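Putative adhesin (Bacteroides thetaiotaomicron, PDB 4QDG) probably serves as a pilus-associated adhesin or anchor lipoprotein of the FimB/Mfa2 family at the bacterial outer membrane, and binds magnesium ions. Local coordinates at residues L17-D22 and D36-L41; D51-T56 and M67-K72. All coordinates share one frame; numbering follows the deposited sequence. Where two conformers were deposited one is given.

Contact 1: residues L17-D22 and D36-L41; sequences LRFIYD and DCLTLL. With MG (magnesium ion), chain C.
F19 and L17 face L38 and L40 across the interior of a β-sandwich-like core, consistent with the transthyretin-like fold of the family. The evidence for face-to-face packing is geometric. The axes of strand segments 17-20 and 38-41 stay 10.9 Å apart at their closest, too far for direct strand pairing, and run at 133°, so the layers meet through side chains alone.

The tight part is built round the F19 ring. L38 CD2 lies 3.7 Å from the centroid of the F19 ring and only 10° off the normal, a CH-π contact almost centred on one face. L40 approaches the same ring differently: its CD2 comes to the edge, in the ring plane, 3.7 Å from CE2 of F19. One leucine thus sits over the face and the other lies at the edge. Both have CG anti to the backbone N (chi1 177° in L38), which extends their branches from strand 38-44 into the interlayer space. L17 completes the group more loosely, its CD1 standing 4.0 Å from CD2 of L40. All four residues are buried, and M67 of strand 67-70 borders F19, L38 and L40.

Packing of this kind gives way to metal coordination where 36-41 begins. D36 and C37 precede the strand in a loop, their side chains play no part in the apolar cluster, and D36 is partly exposed. Together with C86 and H124 they form the magnesium site; D36 OD2 also receives a weak hydrogen bond from K88 NZ. The D36 carboxylate grips the magnesium ion with both oxygens but unevenly, OD1 at 2.2 Å and OD2 at 2.6 Å, while C37 SG completes this segment's share at 2.6 Å from the metal.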
loop_
_atom_site.group_PDB
_atom_site.type_symbol
_atom_site.label_atom_id
_atom_site.label_comp_id
_atom_site.label_asym_id
_atom_site.label_seq_id
_atom_site.Cartn_x
_atom_site.Cartn_y
_atom_site.Cartn_z
ATOM N N LEU A 17 -1.983 23.973 6.574
ATOM C CA LEU A 17 -2.396 22.597 6.335
ATOM C C LEU A 17 -1.962 21.619 7.380
ATOM O O LEU A 17 -0.804 21.601 7.772
ATOM C CB LEU A 17 -1.889 22.106 4.968
ATOM C CG LEU A 17 -2.282 22.946 3.764
ATOM C CD1 LEU A 17 -1.689 22.357 2.493
ATOM C CD2 LEU A 17 -3.797 23.072 3.648
ATOM N N ARG A 18 -2.907 20.760 7.776
ATOM C CA ARG A 18 -2.708 19.611 8.666
ATOM C C ARG A 18 -2.705 18.371 7.775
ATOM O O ARG A 18 -3.424 18.335 6.764
ATOM C CB ARG A 18 -3.810 19.539 9.754
ATOM C CG ARG A 18 -3.687 18.330 10.698
ATOM C CD ARG A 18 -4.702 18.340 11.820
ATOM N NE ARG A 18 -4.403 17.301 12.805
ATOM C CZ ARG A 18 -5.287 16.432 13.294
ATOM N NH1 ARG A 18 -6.558 16.469 12.895
ATOM N NH2 ARG A 18 -4.909 15.514 14.175
ATOM N N PHE A 19 -1.844 17.405 8.090
ATOM C CA PHE A 19 -1.752 16.163 7.329
ATOM C C PHE A 19 -2.081 14.985 8.240
ATOM O O PHE A 19 -1.458 14.829 9.292
ATOM C CB PHE A 19 -0.373 16.018 6.687
ATOM C CG PHE A 19 -0.025 17.158 5.770
ATOM C CD1 PHE A 19 0.597 18.303 6.259
ATOM C CD2 PHE A 19 -0.322 17.097 4.412
ATOM C CE1 PHE A 19 0.886 19.380 5.413
ATOM C CE2 PHE A 19 -0.016 18.174 3.570
ATOM C CZ PHE A 19 0.576 19.310 4.082
ATOM N N ILE A 20 -3.116 14.217 7.899
ATOM C CA ILE A 20 -3.503 13.061 8.730
ATOM C C ILE A 20 -3.534 11.772 7.899
ATOM O O ILE A 20 -3.709 11.824 6.680
ATOM C CB ILE A 20 -4.846 13.275 9.497
ATOM C CG1 ILE A 20 -6.077 13.185 8.590
ATOM C CG2 ILE A 20 -4.823 14.592 10.292
ATOM C CD1 ILE A 20 -7.400 12.912 9.319
ATOM N N TYR A 21 -3.327 10.623 8.577
ATOM C CA TYR A 21 -3.448 9.279 8.003
ATOM C C TYR A 21 -4.271 8.446 8.999
ATOM O O TYR A 21 -3.721 7.798 9.887
ATOM C CB TYR A 21 -2.084 8.644 7.628
ATOM C CG TYR A 21 -2.125 7.137 7.422
ATOM C CD1 TYR A 21 -2.983 6.557 6.483
ATOM C CD2 TYR A 21 -1.355 6.283 8.215
ATOM C CE1 TYR A 21 -3.060 5.164 6.330
ATOM C CE2 TYR A 21 -1.412 4.897 8.057
ATOM C CZ TYR A 21 -2.257 4.343 7.105
ATOM O OH TYR A 21 -2.288 2.973 6.958
ATOM N N ASP A 22 -5.598 8.549 8.890
ATOM C CA ASP A 22 -6.540 7.798 9.722
ATOM C C ASP A 22 -7.282 6.722 8.860
ATOM O O ASP A 22 -8.085 5.979 9.401
ATOM C CB ASP A 22 -7.522 8.740 10.484
ATOM C CG ASP A 22 -8.645 9.401 9.702
ATOM O OD1 ASP A 22 -8.871 9.015 8.530
ATOM O OD2 ASP A 22 -9.343 10.261 10.280
ATOM N N ASP A 36 7.355 9.796 7.142
ATOM C CA ASP A 36 8.679 10.361 7.435
ATOM C C ASP A 36 9.144 11.436 6.411
ATOM O O ASP A 36 10.154 12.101 6.638
ATOM C CB ASP A 36 9.718 9.205 7.462
ATOM C CG ASP A 36 9.985 8.506 6.121
ATOM O OD1 ASP A 36 9.077 8.496 5.257
ATOM O OD2 ASP A 36 11.097 7.964 5.944
ATOM N N CYS A 37 8.463 11.544 5.265
ATOM C CA CYS A 37 8.798 12.524 4.238
ATOM C C CYS A 37 7.529 12.933 3.523
ATOM O O CYS A 37 6.679 12.105 3.217
ATOM C CB CYS A 37 9.871 12.020 3.273
ATOM S SG CYS A 37 9.425 10.505 2.377
ATOM N N LEU A 38 7.373 14.232 3.321
ATOM C CA LEU A 38 6.167 14.768 2.746
ATOM C C LEU A 38 6.462 15.656 1.544
ATOM O O LEU A 38 7.364 16.481 1.589
ATOM C CB LEU A 38 5.453 15.548 3.866
ATOM C CG LEU A 38 4.167 16.303 3.561
ATOM C CD1 LEU A 38 3.029 15.348 3.141
ATOM C CD2 LEU A 38 3.782 17.105 4.757
ATOM N N THR A 39 5.697 15.458 0.469
ATOM C CA THR A 39 5.771 16.249 -0.742
ATOM C C THR A 39 4.420 16.902 -0.876
ATOM O O THR A 39 3.420 16.206 -1.034
ATOM C CB THR A 39 6.155 15.386 -1.972
ATOM O OG1 THR A 39 7.422 14.772 -1.766
ATOM C CG2 THR A 39 6.199 16.202 -3.270
ATOM N N LEU A 40 4.378 18.223 -0.820
ATOM C CA LEU A 40 3.117 18.967 -0.945
ATOM C C LEU A 40 3.165 19.820 -2.235
ATOM O O LEU A 40 4.071 20.634 -2.417
ATOM C CB LEU A 40 2.873 19.822 0.327
ATOM C CG LEU A 40 1.547 20.596 0.476
ATOM C CD1 LEU A 40 1.546 21.889 -0.348
ATOM C CD2 LEU A 40 0.303 19.723 0.255
ATOM N N LEU A 41 2.187 19.616 -3.117
ATOM C CA LEU A 41 2.089 20.320 -4.399
ATOM C C LEU A 41 0.931 21.296 -4.393
ATOM O O LEU A 41 -0.147 20.966 -3.892
ATOM C CB LEU A 41 1.923 19.326 -5.555
ATOM C CG LEU A 41 3.012 18.274 -5.685
ATOM C CD1 LEU A 41 2.458 17.041 -6.293
ATOM C CD2 LEU A 41 4.171 18.781 -6.484
HETATM MG MG MG C . 10.419 8.392 3.497
#

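Contact 2: residues D51-T56 and M67-K72; sequences DTRIVT and MKLDLK
R53 lies over M67 and L69 near the margin of the β-sandwich-like core, and its side chain can be traced atom by atom; two conformers of R53 were deposited, so the path applies to the one described. R53 CB stands 3.8 Å from SE of M67, a selenomethionine in this model, with the terminal CE slightly farther off. R53 CG continues past the selenium and comes 3.7 Å from CD2 of L69. The chain bends here, chi2 being -88°, which carries CD and NE along L69 instead of straight out across the gap. CD is the more distant of the pair, while R53 NE approaches CD2 of L69 to 3.5 Å, the methyl lying obliquely to the guanidinium. At the tip R53 NH1 turns back to its own strand and forms a salt bridge with D51 OD2 at 2.8 Å. The other carboxylate oxygen of D51, OD1, takes a weak hydrogen bond from the backbone N of T52, so the acid has a partner for each oxygen.

The other part of the contact is apolar. V55 CG2 meets CE of M67 at 3.6 Å, the two side chains lying alongside and running in opposite senses. M67 reaches that position with CG anti to its backbone N and a final turn at chi3 (-73°), which swings the methyl toward V55. Burial divides by strand: M67 and L69 are buried, R53 is exposed and V55 partly so.

Segments 51-55 and 67-70 run nearly antiparallel, at 155°, but their axes are 10.4 Å apart, as expected for strands of opposing layers. Strand 49-55 pairs with 38-44 on one side of this core; strand 67-70 pairs with 15-20 on the other, and its M67 reaches across to L38 and L40.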
loop_
_atom_site.group_PDB
_atom_site.type_symbol
_atom_site.label_atom_id
_atom_site.label_comp_id
_atom_site.label_asym_id
_atom_site.label_seq_id
_atom_site.Cartn_x
_atom_site.Cartn_y
_atom_site.Cartn_z
ATOM N N ASP A 51 3.536 25.690 -6.831
ATOM C CA ASP A 51 4.708 25.435 -5.993
ATOM C C ASP A 51 4.738 24.019 -5.434
ATOM O O ASP A 51 3.758 23.276 -5.515
ATOM C CB ASP A 51 4.779 26.443 -4.822
ATOM C CG ASP A 51 6.187 26.752 -4.284
ATOM O OD1 ASP A 51 7.188 26.284 -4.895
ATOM O OD2 ASP A 51 6.286 27.457 -3.261
ATOM N N THR A 52 5.908 23.650 -4.899
ATOM C CA THR A 52 6.194 22.392 -4.214
ATOM C C THR A 52 6.893 22.687 -2.885
ATOM O O THR A 52 7.780 23.541 -2.814
ATOM C CB THR A 52 7.041 21.444 -5.089
ATOM O OG1 THR A 52 6.415 21.275 -6.361
ATOM C CG2 THR A 52 7.256 20.088 -4.449
ATOM N N ARG A 53 6.471 21.972 -1.848
ATOM C CA ARG A 53 7.053 22.030 -0.508
ATOM C C ARG A 53 7.453 20.622 -0.106
ATOM O O ARG A 53 6.633 19.703 -0.199
ATOM C CB ARG A 53 6.067 22.628 0.516
ATOM C CG ARG A 53 5.840 24.130 0.397
ATOM C CD ARG A 53 6.836 24.974 1.189
ATOM N NE ARG A 53 6.568 26.406 1.035
ATOM C CZ ARG A 53 6.945 27.132 -0.012
ATOM N NH1 ARG A 53 7.627 26.576 -1.004
ATOM N NH2 ARG A 53 6.651 28.423 -0.071
ATOM N N ILE A 54 8.702 20.433 0.293
ATOM C CA ILE A 54 9.178 19.120 0.694
ATOM C C ILE A 54 9.567 19.168 2.170
ATOM O O ILE A 54 10.284 20.074 2.572
ATOM C CB ILE A 54 10.318 18.652 -0.250
ATOM C CG1 ILE A 54 9.695 18.134 -1.572
ATOM C CG2 ILE A 54 11.189 17.554 0.399
ATOM C CD1 ILE A 54 10.463 18.473 -2.789
ATOM N N VAL A 55 9.054 18.217 2.980
ATOM C CA VAL A 55 9.366 18.150 4.418
ATOM C C VAL A 55 9.932 16.751 4.750
ATOM O O VAL A 55 9.238 15.760 4.548
ATOM C CB VAL A 55 8.162 18.503 5.329
ATOM C CG1 VAL A 55 8.591 18.578 6.787
ATOM C CG2 VAL A 55 7.508 19.807 4.901
ATOM N N THR A 56 11.170 16.688 5.284
ATOM C CA THR A 56 11.848 15.430 5.624
ATOM C C THR A 56 12.305 15.356 7.094
ATOM O O THR A 56 12.704 14.278 7.546
ATOM C CB THR A 56 13.063 15.206 4.704
ATOM O OG1 THR A 56 13.860 16.391 4.652
ATOM C CG2 THR A 56 12.666 14.748 3.296
HETATM N N MSE A 67 1.540 23.080 8.064
HETATM C CA MSE A 67 2.317 23.716 7.025
HETATM C C MSE A 67 1.682 25.057 6.706
HETATM O O MSE A 67 0.579 25.106 6.161
HETATM C CB MSE A 67 2.422 22.842 5.768
HETATM C CG MSE A 67 3.362 23.443 4.730
HETATM SE SE MSE A 67 3.300 22.498 3.052
HETATM C CE MSE A 67 4.280 20.874 3.622
ATOM N N LYS A 68 2.389 26.146 7.051
ATOM C CA LYS A 68 1.957 27.502 6.784
ATOM C C LYS A 68 2.374 27.874 5.375
ATOM O O LYS A 68 3.552 27.750 5.034
ATOM C CB LYS A 68 2.573 28.432 7.821
ATOM C CG LYS A 68 2.195 29.892 7.687
ATOM C CD LYS A 68 2.931 30.739 8.756
ATOM C CE LYS A 68 4.382 31.043 8.432
ATOM N NZ LYS A 68 4.511 32.066 7.357
ATOM N N LEU A 69 1.410 28.277 4.537
ATOM C CA LEU A 69 1.708 28.687 3.178
ATOM C C LEU A 69 1.223 30.087 2.923
ATOM O O LEU A 69 0.017 30.333 2.948
ATOM C CB LEU A 69 1.118 27.728 2.113
ATOM C CG LEU A 69 1.683 26.315 2.018
ATOM C CD1 LEU A 69 0.791 25.431 1.141
ATOM C CD2 LEU A 69 3.072 26.318 1.438
ATOM N N ASP A 70 2.156 30.997 2.624
ATOM C CA ASP A 70 1.825 32.352 2.210
ATOM C C ASP A 70 1.427 32.280 0.741
ATOM O O ASP A 70 2.207 31.805 -0.074
ATOM C CB ASP A 70 2.994 33.330 2.461
ATOM C CG ASP A 70 3.171 33.635 3.927
ATOM O OD1 ASP A 70 2.254 34.250 4.522
ATOM O OD2 ASP A 70 4.196 33.222 4.493
ATOM N N LEU A 71 0.178 32.648 0.426
ATOM C CA LEU A 71 -0.348 32.559 -0.932
ATOM C C LEU A 71 -1.173 33.770 -1.302
ATOM O O LEU A 71 -1.852 34.352 -0.448
ATOM C CB LEU A 71 -1.221 31.285 -1.097
ATOM C CG LEU A 71 -0.516 29.921 -1.048
ATOM C CD1 LEU A 71 -1.506 28.808 -0.934
ATOM C CD2 LEU A 71 0.418 29.726 -2.239
ATOM N N LYS A 72 -1.139 34.124 -2.587
ATOM C CA LYS A 72 -1.970 35.172 -3.173
ATOM C C LYS A 72 -3.441 34.721 -3.031
ATOM O O LYS A 72 -3.717 33.542 -3.286
ATOM C CB LYS A 72 -1.570 35.373 -4.647
ATOM C CG LYS A 72 -2.400 36.413 -5.405
ATOM C CD LYS A 72 -2.197 36.314 -6.924
ATOM C CE LYS A 72 -3.076 35.279 -7.607
ATOM N NZ LYS A 72 -2.558 34.938 -8.967
#

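Contacts 1 and 2 are adjoining parts of one interlayer core, their centres 11 Å apart. Backbone pairing joins them on one side: L38 N to V55 O at 2.7 Å and L40 N to R53 O at 2.8 Å are probable hydrogen bonds between strands 38-44 and 49-55. On the other side, L17 and M67 share backbone hydrogen bonding between strands 15-20 and 67-70. Between the layers the selenium of M67 packs 3.7 Å from CG of L40, making the two apolar clusters continuous. Segment 36-41 of contact 1 supplies D36 and C37 to the magnesium site, and the side chain of V55 in contact 2 lies about 7 Å from that of C37 and about 11 Å from the ion.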